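Local coordinates for uncharacterized ATP-binding protein MJECL15 (PDB 3H92) that is of unknown function but probably binds ATP, the modelled fragment being a C-terminal domain of the helix-turn-helix clan, at residues Tyr47-Pro50 with Lys51-Lys55. Numbering follows the deposited sequence.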
loop_
_atom_site.group_PDB
_atom_site.type_symbol
_atom_site.label_atom_id
_atom_site.label_comp_id
_atom_site.label_asym_id
_atom_site.label_seq_id
_atom_site.Cartn_x
_atom_site.Cartn_y
_atom_site.Cartn_z
ATOM N N TYR A 47 -7.184 -9.523 -0.640
ATOM C CA TYR A 47 -5.776 -9.586 -0.201
ATOM C C TYR A 47 -4.761 -9.582 -1.300
ATOM O O TYR A 47 -3.703 -9.011 -1.162
ATOM C CB TYR A 47 -5.598 -10.862 0.585
ATOM C CG TYR A 47 -4.206 -11.150 1.045
ATOM C CD1 TYR A 47 -3.648 -10.445 2.060
ATOM C CD2 TYR A 47 -3.484 -12.180 0.498
ATOM C CE1 TYR A 47 -2.405 -10.751 2.555
ATOM C CE2 TYR A 47 -2.200 -12.484 0.968
ATOM C CZ TYR A 47 -1.689 -11.748 2.002
ATOM O OH TYR A 47 -0.458 -12.022 2.471
ATOM N N GLU A 48 -5.046 -10.300 -2.376
ATOM C CA GLU A 48 -4.146 -10.372 -3.523
ATOM C C GLU A 48 -4.929 -10.020 -4.753
ATOM O O GLU A 48 -6.085 -10.413 -4.888
ATOM C CB GLU A 48 -3.633 -11.799 -3.693
ATOM C CG GLU A 48 -2.558 -11.961 -4.767
ATOM C CD GLU A 48 -2.007 -13.401 -4.854
ATOM O OE1 GLU A 48 -2.291 -14.225 -3.917
ATOM O OE2 GLU A 48 -1.296 -13.692 -5.861
ATOM N N LEU A 49 -4.304 -9.294 -5.669
ATOM C CA LEU A 49 -5.048 -8.881 -6.820
ATOM C C LEU A 49 -4.199 -8.677 -8.037
ATOM O O LEU A 49 -2.994 -8.589 -7.939
ATOM C CB LEU A 49 -5.918 -7.648 -6.487
ATOM C CG LEU A 49 -5.404 -6.483 -5.705
ATOM C CD1 LEU A 49 -4.521 -5.691 -6.658
ATOM C CD2 LEU A 49 -6.585 -5.644 -5.131
ATOM N N PRO A 50 -4.839 -8.674 -9.222
ATOM C CA PRO A 50 -4.047 -8.453 -10.422
ATOM C C PRO A 50 -3.293 -7.142 -10.329
ATOM O O PRO A 50 -3.827 -6.168 -9.796
ATOM C CB PRO A 50 -5.085 -8.441 -11.536
ATOM C CG PRO A 50 -6.250 -9.281 -10.980
ATOM C CD PRO A 50 -6.262 -8.940 -9.511
ATOM N N LYS A 51 -2.085 -7.068 -10.862
ATOM C CA LYS A 51 -1.358 -5.780 -10.773
ATOM C C LYS A 51 -1.903 -4.643 -11.636
ATOM O O LYS A 51 -1.653 -3.457 -11.353
ATOM C CB LYS A 51 0.124 -5.999 -11.063
ATOM C CG LYS A 51 0.495 -6.541 -12.427
ATOM C CD LYS A 51 2.026 -6.374 -12.633
ATOM C CE LYS A 51 2.449 -6.420 -14.102
ATOM N NZ LYS A 51 3.919 -6.005 -14.267
ATOM N N SER A 52 -2.676 -4.990 -12.681
ATOM C CA SER A 52 -3.341 -3.998 -13.515
ATOM C C SER A 52 -4.529 -3.359 -12.797
ATOM O O SER A 52 -5.145 -2.463 -13.310
ATOM C CB SER A 52 -3.788 -4.647 -14.827
ATOM O OG SER A 52 -4.560 -5.809 -14.566
ATOM N N LYS A 53 -4.856 -3.806 -11.595
ATOM C CA LYS A 53 -5.874 -3.118 -10.828
ATOM C C LYS A 53 -5.417 -1.753 -10.350
ATOM O O LYS A 53 -6.253 -0.941 -9.958
ATOM C CB LYS A 53 -6.348 -3.932 -9.618
ATOM C CG LYS A 53 -7.271 -5.141 -9.944
ATOM C CD LYS A 53 -8.690 -4.751 -10.270
ATOM C CE LYS A 53 -9.541 -5.970 -10.609
ATOM N NZ LYS A 53 -10.767 -5.531 -11.244
ATOM N N ILE A 54 -4.105 -1.478 -10.397
ATOM C CA ILE A 54 -3.540 -0.245 -9.864
ATOM C C ILE A 54 -2.622 0.403 -10.865
ATOM O O ILE A 54 -1.862 -0.278 -11.567
ATOM C CB ILE A 54 -2.762 -0.531 -8.543
ATOM C CG1 ILE A 54 -3.763 -0.777 -7.406
ATOM C CG2 ILE A 54 -1.824 0.611 -8.156
ATOM C CD1 ILE A 54 -3.253 -1.770 -6.379
ATOM N N LYS A 55 -2.676 1.726 -10.907
ATOM C CA LYS A 55 -1.810 2.476 -11.762
ATOM C C LYS A 55 -0.330 2.182 -11.494
ATOM O O LYS A 55 0.121 1.993 -10.338
ATOM C CB LYS A 55 -2.131 3.969 -11.656
ATOM C CG LYS A 55 -3.372 4.413 -12.504
ATOM C CD LYS A 55 -3.220 5.834 -13.172
ATOM C CE LYS A 55 -3.708 5.866 -14.707
ATOM N NZ LYS A 55 -3.438 7.169 -15.479
#
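Lys53 folds back on Pro50 and Leu49 as the chain leaves its short strand and makes a single turn of 3-10 helix. Start at its CB, which lies 3.4 Å from the carbonyl O of Pro50. The same Lys53 CB is 3.9 Å from CD1 of Leu49. CG comes next, staggered beside the backbone N and anti to the carbonyl carbon (chi1 -74°); this brings it alongside the proline ring, with CG 4.0 Å from Pro50 CD. A second bend, at chi2, then turns the chain, and CD, CE and NZ run on away from the strand, so the aliphatic root does the packing while the ammonium is carried off the turn.

The backbone closes the same turn. Lys53 N donates to Pro50 O at 3.1 Å, fairly straight at the hydrogen (160°), but it reaches the oxygen from well above the carbonyl plane, 57° out of it. One residue further on, Ile54 N bonds to Lys51 O, so two successive i to i+3 links wind the segment.

The Leu49 CD1 that meets Lys53 also touches Ile54 CD1, 4.1 Å away, the two side chains crossing at about a right angle. At the CB end of the proline ring, Ser52 OG sits 4.0 Å from Pro50 CB, a plain van der Waals touch.

Leu49 and Ile54 are both buried and share Phe43 of helix 33-45. Backbone bonds from Leu49 to Leu77 and from Lys51 to Gly75 tie the strand side to the hairpin of 68-71 and 76-79, an arrangement consistent with a winged helix whose wing is that hairpin. Lys55 stands at the N-cap position of helix 56-64, making the 3-10 turn the link from edge strand 49-50 into that helix.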